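Local coordinates for TRAP dicarboxylate ABC transporter, substrate-binding protein (Roseobacter denitrificans, PDB 4OVQ) that binds beta-D-glucuronate in its ligand pocket and probably serves as the periplasmic solute-binding component of a TRAP transporter, at residues F218-Q228 / A283-K293; F45-T53 / M250-E260. One frame throughout, in Å; residues are numbered along the deposited sequence.

Contact 1: F218-Q228 / A283-K293; sequences FEVAGFYSLSQ and AGVVVNEIADK
Ser225 and Asn288 face each other across two parallel strands, 223-228 and the edge strand 286-289. The Ser225 hydroxyl donates to Asn288, OG to OD1 at 2.6 Å, in the amide's plane and on a lone pair; chi1 of 70° folds the Asn288 amide back over its own backbone and brings OD1 to the serine. Around this pair the backbones bond in the alternating parallel pattern, from Gly222 O receiving Val286 N at 2.9 Å to Leu226 N reaching Asn288 O at 2.9 Å. Beta-branched valines suit the extended chain: Val286 lies alongside the Phe223 ring, CB to CD1 at 3.8 Å, while on the other face Val287 CG1 meets Leu226 CD1 at 3.9 Å. Beyond strand 286-289, the extended Lys293 chain carries NZ to Gln228 OE1 at 2.6 Å, and a water joins Leu226 O, Glu289 OE1 and Ile290 N. Farther out, Ser225 OG and Asn288 ND2 also bond the backbone of Ile155; the Tyr224 hydroxyl bonds the backbone oxygen of Asn207, a glucuronate-binding residue, and the tyrosine ring stacks on Trp209. Ser225 and Asn288 thus satisfy each other and Ile155, while on the opposite face Tyr224 probably braces Asn207.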
loop_
_atom_site.group_PDB
_atom_site.type_symbol
_atom_site.label_atom_id
_atom_site.label_comp_id
_atom_site.label_asym_id
_atom_site.label_seq_id
_atom_site.Cartn_x
_atom_site.Cartn_y
_atom_site.Cartn_z
ATOM N N PHE A 218 4.596 7.238 15.683
ATOM C CA PHE A 218 4.441 8.635 16.056
ATOM C C PHE A 218 5.119 8.929 17.402
ATOM O O PHE A 218 5.513 10.061 17.632
ATOM C CB PHE A 218 2.962 9.025 16.066
ATOM C CG PHE A 218 2.202 8.521 17.249
ATOM C CD1 PHE A 218 1.685 7.246 17.284
ATOM C CD2 PHE A 218 1.987 9.348 18.338
ATOM C CE1 PHE A 218 0.961 6.800 18.388
ATOM C CE2 PHE A 218 1.286 8.918 19.420
ATOM C CZ PHE A 218 0.773 7.661 19.471
ATOM N N GLU A 219 5.245 7.924 18.274
ATOM C CA GLU A 219 5.886 8.108 19.597
ATOM C C GLU A 219 7.393 8.276 19.504
ATOM O O GLU A 219 8.030 8.796 20.419
ATOM C CB GLU A 219 5.619 6.912 20.520
ATOM C CG GLU A 219 4.161 6.714 20.933
ATOM C CD GLU A 219 3.698 7.738 21.961
ATOM O OE1 GLU A 219 4.501 8.640 22.294
ATOM O OE2 GLU A 219 2.543 7.641 22.439
ATOM N N VAL A 220 7.957 7.810 18.398
ATOM C CA VAL A 220 9.402 7.815 18.197
ATOM C C VAL A 220 9.836 8.634 16.979
ATOM O O VAL A 220 11.017 8.655 16.657
ATOM C CB VAL A 220 9.975 6.374 18.084
ATOM C CG1 VAL A 220 9.876 5.643 19.416
ATOM C CG2 VAL A 220 9.269 5.551 17.000
ATOM N N ALA A 221 8.868 9.306 16.341
ATOM C CA ALA A 221 9.071 10.172 15.178
ATOM C C ALA A 221 7.968 11.246 15.126
ATOM O O ALA A 221 7.030 11.166 14.326
ATOM C CB ALA A 221 9.061 9.332 13.896
ATOM N N GLY A 222 8.073 12.280 15.957
ATOM C CA GLY A 222 6.936 13.170 16.156
ATOM C C GLY A 222 6.724 14.370 15.252
ATOM O O GLY A 222 5.897 15.243 15.583
ATOM N N PHE A 223 7.456 14.458 14.148
ATOM C CA PHE A 223 7.147 15.443 13.102
ATOM C C PHE A 223 6.527 14.712 11.911
ATOM O O PHE A 223 7.138 13.793 11.365
ATOM C CB PHE A 223 8.403 16.186 12.625
ATOM C CG PHE A 223 9.031 17.063 13.669
ATOM C CD1 PHE A 223 8.511 18.315 13.937
ATOM C CD2 PHE A 223 10.141 16.640 14.364
ATOM C CE1 PHE A 223 9.086 19.122 14.893
ATOM C CE2 PHE A 223 10.722 17.442 15.316
ATOM C CZ PHE A 223 10.189 18.679 15.580
ATOM N N TYR A 224 5.330 15.116 11.498
ATOM C CA TYR A 224 4.670 14.517 10.336
ATOM C C TYR A 224 4.454 15.628 9.315
ATOM O O TYR A 224 3.833 16.666 9.609
ATOM C CB TYR A 224 3.348 13.881 10.746
ATOM C CG TYR A 224 2.657 12.990 9.719
ATOM C CD1 TYR A 224 1.755 13.524 8.809
ATOM C CD2 TYR A 224 2.854 11.609 9.715
ATOM C CE1 TYR A 224 1.091 12.708 7.887
ATOM C CE2 TYR A 224 2.208 10.783 8.807
ATOM C CZ TYR A 224 1.329 11.340 7.886
ATOM O OH TYR A 224 0.661 10.530 6.994
ATOM N N SER A 225 4.994 15.425 8.125
ATOM C CA SER A 225 4.985 16.428 7.068
ATOM C C SER A 225 4.213 15.903 5.875
ATOM O O SER A 225 4.595 14.893 5.288
ATOM C CB SER A 225 6.423 16.777 6.639
ATOM O OG SER A 225 7.180 17.342 7.693
ATOM N N LEU A 226 3.149 16.616 5.501
ATOM C CA LEU A 226 2.183 16.170 4.502
ATOM C C LEU A 226 2.649 16.306 3.060
ATOM O O LEU A 226 2.065 17.042 2.255
ATOM C CB LEU A 226 0.840 16.892 4.691
ATOM C CG LEU A 226 0.121 16.466 5.974
ATOM C CD1 LEU A 226 -0.828 17.525 6.497
ATOM C CD2 LEU A 226 -0.643 15.166 5.763
ATOM N N SER A 227 3.691 15.548 2.734
ATOM C CA SER A 227 4.220 15.474 1.381
ATOM C C SER A 227 3.263 14.749 0.461
ATOM O O SER A 227 3.192 15.039 -0.717
ATOM C CB SER A 227 5.560 14.731 1.407
ATOM O OG SER A 227 5.438 13.541 2.179
ATOM N N GLN A 228 2.548 13.759 0.995
ATOM C CA GLN A 228 1.621 12.984 0.187
ATOM C C GLN A 228 2.249 12.571 -1.147
ATOM O O GLN A 228 1.646 12.687 -2.211
ATOM C CB GLN A 228 0.350 13.802 -0.038
ATOM C CG GLN A 228 -0.376 14.119 1.260
ATOM C CD GLN A 228 -1.571 15.036 1.061
ATOM O OE1 GLN A 228 -1.571 15.897 0.179
ATOM N NE2 GLN A 228 -2.595 14.853 1.885
ATOM N N ALA A 283 -1.489 13.837 21.050
ATOM C CA ALA A 283 -0.384 13.250 21.794
ATOM C C ALA A 283 0.884 14.056 21.616
ATOM O O ALA A 283 1.908 13.762 22.232
ATOM C CB ALA A 283 -0.160 11.833 21.333
ATOM N N GLY A 284 0.811 15.067 20.765
ATOM C CA GLY A 284 1.871 16.047 20.681
ATOM C C GLY A 284 2.578 16.109 19.352
ATOM O O GLY A 284 3.545 16.846 19.212
ATOM N N VAL A 285 2.119 15.327 18.379
ATOM C CA VAL A 285 2.757 15.346 17.075
ATOM C C VAL A 285 2.648 16.724 16.466
ATOM O O VAL A 285 1.593 17.375 16.512
ATOM C CB VAL A 285 2.159 14.308 16.094
ATOM C CG1 VAL A 285 2.696 14.548 14.679
ATOM C CG2 VAL A 285 2.473 12.908 16.584
ATOM N N VAL A 286 3.762 17.174 15.909
ATOM C CA VAL A 286 3.822 18.446 15.217
ATOM C C VAL A 286 3.638 18.237 13.727
ATOM O O VAL A 286 4.502 17.659 13.063
ATOM C CB VAL A 286 5.170 19.140 15.455
ATOM C CG1 VAL A 286 5.266 20.392 14.595
ATOM C CG2 VAL A 286 5.345 19.471 16.929
ATOM N N VAL A 287 2.508 18.714 13.208
ATOM C CA VAL A 287 2.155 18.498 11.814
ATOM C C VAL A 287 2.440 19.741 10.989
ATOM O O VAL A 287 2.192 20.872 11.432
ATOM C CB VAL A 287 0.653 18.151 11.670
ATOM C CG1 VAL A 287 0.309 17.811 10.240
ATOM C CG2 VAL A 287 0.280 17.011 12.588
ATOM N N ASN A 288 2.971 19.534 9.793
ATOM C CA ASN A 288 3.074 20.610 8.818
ATOM C C ASN A 288 2.606 20.191 7.415
ATOM O O ASN A 288 2.757 19.041 6.994
ATOM C CB ASN A 288 4.499 21.172 8.768
ATOM C CG ASN A 288 5.482 20.204 8.171
ATOM O OD1 ASN A 288 5.857 19.228 8.811
ATOM N ND2 ASN A 288 5.918 20.474 6.943
ATOM N N GLU A 289 1.976 21.138 6.723
ATOM C CA GLU A 289 1.685 21.012 5.307
ATOM C C GLU A 289 2.948 21.334 4.520
ATOM O O GLU A 289 3.857 21.977 5.035
ATOM C CB GLU A 289 0.568 21.989 4.895
ATOM C CG GLU A 289 -0.746 21.821 5.650
ATOM C CD GLU A 289 -1.634 20.759 5.055
ATOM O OE1 GLU A 289 -1.222 20.145 4.051
ATOM O OE2 GLU A 289 -2.749 20.543 5.581
ATOM N N ILE A 290 3.002 20.865 3.277
ATOM C CA ILE A 290 4.062 21.250 2.340
ATOM C C ILE A 290 3.452 22.152 1.256
ATOM O O ILE A 290 2.836 21.664 0.298
ATOM C CB ILE A 290 4.744 20.025 1.674
ATOM C CG1 ILE A 290 5.493 19.195 2.728
ATOM C CG2 ILE A 290 5.694 20.490 0.560
ATOM C CD1 ILE A 290 6.532 18.200 2.176
ATOM N N ALA A 291 3.628 23.461 1.411
ATOM C CA ALA A 291 3.015 24.435 0.500
ATOM C C ALA A 291 3.441 24.286 -0.964
ATOM O O ALA A 291 2.603 24.320 -1.868
ATOM C CB ALA A 291 3.300 25.839 0.977
ATOM N N ASP A 292 4.739 24.137 -1.192
ATOM C CA ASP A 292 5.259 23.978 -2.545
ATOM C C ASP A 292 5.758 22.544 -2.755
ATOM O O ASP A 292 6.923 22.233 -2.491
ATOM C CB ASP A 292 6.382 24.985 -2.805
ATOM C CG ASP A 292 6.773 25.068 -4.274
ATOM O OD1 ASP A 292 5.981 24.612 -5.124
ATOM O OD2 ASP A 292 7.874 25.582 -4.570
ATOM N N LYS A 293 4.870 21.669 -3.221
ATOM C CA LYS A 293 5.260 20.290 -3.501
ATOM C C LYS A 293 5.996 20.190 -4.831
ATOM O O LYS A 293 6.566 19.152 -5.157
ATOM C CB LYS A 293 4.045 19.358 -3.515
ATOM C CG LYS A 293 3.366 19.188 -2.172
ATOM C CD LYS A 293 2.202 18.206 -2.283
ATOM C CE LYS A 293 1.450 18.095 -0.969
ATOM N NZ LYS A 293 0.336 17.134 -1.069
HETATM O O HOH W 1 3.760 11.300 21.798
HETATM O O HOH W 2 0.878 19.426 2.317
HETATM O O HOH W 3 -2.550 18.605 1.971
HETATM O O HOH W 4 0.372 14.858 -3.385
#

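Contact 2: F45-T53 / M250-E260; sequences FAELLAVKT and MKTAVLEAAQE
Ala257 fits as a knob among Phe45, Leu48, Leu49 and Lys52 where two helices pack in an inclined antiparallel fashion, their segment axes at 148° and only 8.5 Å apart. Alanine suits this place because its lone methyl lets the backbones come close: CB touches Leu48 CB at 3.7 Å. On the buried side Phe45, with CG anti to the backbone N (chi1 172°), turns the rim of its ring to the other helix, CD1 lying 3.5 Å from Ala258 N. Leu49 and Val254 run side by side there, CD1 to CG2 at 3.7 Å, and Leu59 of strand 58-62 and Leu138 of strand 135-141 continue this apolar layer. Near the end of helix 37-52, the selenium of selenomethionine Met250 rests 3.7 Å from Thr53 CB, while Thr53 OG1 bonds back to Leu49 O. The other flank is more polar and only partly buried. Here Lys52 is the reciprocal knob, its long aliphatic chain lying across Ala253 and Ala257 before bending at the end, chi4 -64°. That bend places the ammonium between carboxylates one helical turn apart: NZ forms salt bridges with Glu260 OE1 at 2.8 Å, from above the carboxylate plane, and with Glu256 OE2 at 2.7 Å, on its anti side.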
loop_
_atom_site.group_PDB
_atom_site.type_symbol
_atom_site.label_atom_id
_atom_site.label_comp_id
_atom_site.label_asym_id
_atom_site.label_seq_id
_atom_site.Cartn_x
_atom_site.Cartn_y
_atom_site.Cartn_z
ATOM N N PHE A 45 -14.533 -10.017 4.843
ATOM C CA PHE A 45 -14.343 -10.825 3.663
ATOM C C PHE A 45 -14.462 -12.300 4.016
ATOM O O PHE A 45 -15.197 -13.047 3.358
ATOM C CB PHE A 45 -13.013 -10.507 3.008
ATOM C CG PHE A 45 -12.642 -11.437 1.860
ATOM C CD1 PHE A 45 -13.490 -11.597 0.740
ATOM C CD2 PHE A 45 -11.446 -12.135 1.886
ATOM C CE1 PHE A 45 -13.134 -12.424 -0.323
ATOM C CE2 PHE A 45 -11.071 -12.972 0.821
ATOM C CZ PHE A 45 -11.909 -13.118 -0.294
ATOM N N ALA A 46 -13.803 -12.719 5.090
ATOM C CA ALA A 46 -13.882 -14.123 5.491
ATOM C C ALA A 46 -15.325 -14.499 5.864
ATOM O O ALA A 46 -15.811 -15.525 5.450
ATOM C CB ALA A 46 -12.914 -14.409 6.643
ATOM N N GLU A 47 -16.005 -13.647 6.606
ATOM C CA GLU A 47 -17.401 -13.890 6.969
ATOM C C GLU A 47 -18.306 -13.990 5.737
ATOM O O GLU A 47 -19.072 -14.940 5.596
ATOM C CB GLU A 47 -17.884 -12.772 7.849
ATOM C CG GLU A 47 -19.299 -13.012 8.287
ATOM C CD GLU A 47 -19.806 -11.911 9.158
ATOM O OE1 GLU A 47 -19.266 -10.800 9.111
ATOM O OE2 GLU A 47 -20.758 -12.127 9.916
ATOM N N LEU A 48 -18.128 -13.051 4.817
ATOM C CA LEU A 48 -18.959 -13.028 3.608
ATOM C C LEU A 48 -18.651 -14.191 2.666
ATOM O O LEU A 48 -19.562 -14.703 2.015
ATOM C CB LEU A 48 -18.796 -11.723 2.853
ATOM C CG LEU A 48 -19.444 -10.516 3.523
ATOM C CD1 LEU A 48 -19.079 -9.235 2.826
ATOM C CD2 LEU A 48 -20.992 -10.717 3.637
ATOM N N LEU A 49 -17.396 -14.627 2.594
ATOM C CA LEU A 49 -17.046 -15.830 1.844
ATOM C C LEU A 49 -17.831 -17.038 2.360
ATOM O O LEU A 49 -18.467 -17.756 1.591
ATOM C CB LEU A 49 -15.538 -16.095 1.956
ATOM C CG LEU A 49 -15.072 -17.397 1.337
ATOM C CD1 LEU A 49 -15.147 -17.263 -0.207
ATOM C CD2 LEU A 49 -13.667 -17.690 1.798
ATOM N N ALA A 50 -17.831 -17.235 3.681
ATOM C CA ALA A 50 -18.550 -18.372 4.259
ATOM C C ALA A 50 -20.052 -18.259 4.056
ATOM O O ALA A 50 -20.724 -19.247 3.793
ATOM C CB ALA A 50 -18.199 -18.529 5.735
ATOM N N VAL A 51 -20.600 -17.051 4.178
ATOM C CA VAL A 51 -22.025 -16.850 3.921
ATOM C C VAL A 51 -22.409 -17.128 2.463
ATOM O O VAL A 51 -23.313 -17.932 2.197
ATOM C CB VAL A 51 -22.477 -15.426 4.337
ATOM C CG1 VAL A 51 -23.916 -15.141 3.839
ATOM C CG2 VAL A 51 -22.352 -15.277 5.873
ATOM N N LYS A 52 -21.688 -16.534 1.529
ATOM C CA LYS A 52 -22.120 -16.567 0.128
ATOM C C LYS A 52 -21.845 -17.920 -0.531
ATOM O O LYS A 52 -22.479 -18.260 -1.535
ATOM C CB LYS A 52 -21.471 -15.443 -0.674
ATOM C CG LYS A 52 -21.857 -14.048 -0.269
ATOM C CD LYS A 52 -21.141 -13.024 -1.118
ATOM C CE LYS A 52 -21.263 -11.640 -0.586
ATOM N NZ LYS A 52 -22.642 -11.096 -0.573
ATOM N N THR A 53 -20.917 -18.684 0.041
ATOM C CA THR A 53 -20.626 -20.037 -0.458
ATOM C C THR A 53 -21.324 -21.123 0.357
ATOM O O THR A 53 -21.014 -22.313 0.229
ATOM C CB THR A 53 -19.105 -20.335 -0.500
ATOM O OG1 THR A 53 -18.574 -20.516 0.825
ATOM C CG2 THR A 53 -18.338 -19.253 -1.253
HETATM N N MSE A 250 -19.061 -20.034 -7.777
HETATM C CA MSE A 250 -18.222 -19.771 -6.603
HETATM C C MSE A 250 -17.274 -18.599 -6.850
HETATM O O MSE A 250 -16.994 -17.826 -5.941
HETATM C CB MSE A 250 -17.478 -21.018 -6.125
HETATM C CG MSE A 250 -18.411 -22.107 -5.569
HETATM SE SE MSE A 250 -19.361 -21.621 -3.940
HETATM C CE MSE A 250 -21.023 -20.941 -4.686
ATOM N N LYS A 251 -16.788 -18.458 -8.076
ATOM C CA LYS A 251 -16.008 -17.278 -8.424
ATOM C C LYS A 251 -16.846 -16.027 -8.205
ATOM O O LYS A 251 -16.336 -15.034 -7.701
ATOM C CB LYS A 251 -15.595 -17.282 -9.875
ATOM C CG LYS A 251 -14.542 -18.342 -10.252
ATOM C CD LYS A 251 -14.320 -18.369 -11.745
ATOM C CE LYS A 251 -13.110 -19.203 -12.095
ATOM N NZ LYS A 251 -12.768 -19.114 -13.555
ATOM N N THR A 252 -18.118 -16.088 -8.583
ATOM C CA THR A 252 -18.998 -14.932 -8.417
ATOM C C THR A 252 -19.171 -14.611 -6.941
ATOM O O THR A 252 -19.111 -13.450 -6.547
ATOM C CB THR A 252 -20.359 -15.144 -9.107
ATOM O OG1 THR A 252 -20.166 -15.216 -10.533
ATOM C CG2 THR A 252 -21.318 -14.035 -8.797
ATOM N N ALA A 253 -19.360 -15.646 -6.127
ATOM C CA ALA A 253 -19.449 -15.467 -4.673
ATOM C C ALA A 253 -18.195 -14.861 -4.047
ATOM O O ALA A 253 -18.296 -13.962 -3.207
ATOM C CB ALA A 253 -19.772 -16.790 -3.997
ATOM N N VAL A 254 -17.011 -15.353 -4.444
ATOM C CA VAL A 254 -15.734 -14.859 -3.923
ATOM C C VAL A 254 -15.541 -13.390 -4.309
ATOM O O VAL A 254 -15.196 -12.581 -3.486
ATOM C CB VAL A 254 -14.556 -15.720 -4.446
ATOM C CG1 VAL A 254 -13.216 -15.104 -4.076
ATOM C CG2 VAL A 254 -14.673 -17.079 -3.857
ATOM N N LEU A 255 -15.824 -13.056 -5.565
ATOM C CA LEU A 255 -15.709 -11.664 -6.036
ATOM C C LEU A 255 -16.666 -10.716 -5.317
ATOM O O LEU A 255 -16.284 -9.611 -4.927
ATOM C CB LEU A 255 -15.959 -11.598 -7.552
ATOM C CG LEU A 255 -14.779 -12.091 -8.412
ATOM C CD1 LEU A 255 -15.224 -12.338 -9.837
ATOM C CD2 LEU A 255 -13.640 -11.063 -8.386
ATOM N N GLU A 256 -17.915 -11.159 -5.141
ATOM C CA GLU A 256 -18.924 -10.366 -4.446
ATOM C C GLU A 256 -18.508 -10.135 -2.964
ATOM O O GLU A 256 -18.554 -9.019 -2.431
ATOM C CB GLU A 256 -20.281 -11.054 -4.538
ATOM C CG GLU A 256 -21.403 -10.253 -3.994
ATOM C CD GLU A 256 -22.754 -10.968 -4.159
ATOM O OE1 GLU A 256 -23.098 -11.409 -5.290
ATOM O OE2 GLU A 256 -23.493 -11.120 -3.172
ATOM N N ALA A 257 -18.015 -11.187 -2.302
ATOM C CA ALA A 257 -17.516 -11.038 -0.942
ATOM C C ALA A 257 -16.390 -10.020 -0.889
ATOM O O ALA A 257 -16.357 -9.176 -0.032
ATOM C CB ALA A 257 -17.034 -12.375 -0.387
ATOM N N ALA A 258 -15.446 -10.138 -1.814
ATOM C CA ALA A 258 -14.309 -9.235 -1.858
ATOM C C ALA A 258 -14.725 -7.815 -2.122
ATOM O O ALA A 258 -14.285 -6.896 -1.463
ATOM C CB ALA A 258 -13.345 -9.665 -2.952
ATOM N N GLN A 259 -15.587 -7.634 -3.111
ATOM C CA GLN A 259 -16.050 -6.294 -3.448
ATOM C C GLN A 259 -16.800 -5.617 -2.284
ATOM O O GLN A 259 -16.591 -4.447 -2.002
ATOM C CB GLN A 259 -16.901 -6.329 -4.719
ATOM C CG GLN A 259 -16.122 -6.694 -5.982
ATOM C CD GLN A 259 -17.007 -6.999 -7.178
ATOM O OE1 GLN A 259 -18.233 -7.006 -7.080
ATOM N NE2 GLN A 259 -16.386 -7.242 -8.313
ATOM N N GLU A 260 -17.660 -6.369 -1.609
ATOM C CA GLU A 260 -18.415 -5.851 -0.489
ATOM C C GLU A 260 -17.505 -5.558 0.723
ATOM O O GLU A 260 -17.656 -4.545 1.397
ATOM C CB GLU A 260 -19.563 -6.801 -0.175
ATOM C CG GLU A 260 -20.618 -6.784 -1.276
ATOM C CD GLU A 260 -21.761 -7.764 -1.051
ATOM O OE1 GLU A 260 -21.709 -8.522 -0.075
ATOM O OE2 GLU A 260 -22.722 -7.753 -1.857
#

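How the contacts relate
The two contacts lie on opposite sides of the chain's centre, their own centres about 39 Å apart and their nearest atoms about 24 Å apart. Along the chain their segments alternate: 45-53, 218-228, 250-260, then 283-293. Long helix 248-282 is the shared element, supplying 250-260 to contact 2 and leading through a short turn at 283-285 into strand 286-289 of contact 1. Contact 1 closes one edge of the mixed sheet built from 204-207, 146-150, 223-230 and 286-289, whereas contact 2 packs beside the other mixed sheet, touching its outermost strands 58-62 and 135-141. The helix thus spans both sheet regions, consistent with the two-lobed fold of TRAP solute-binding proteins, with glucuronate bound in the pocket.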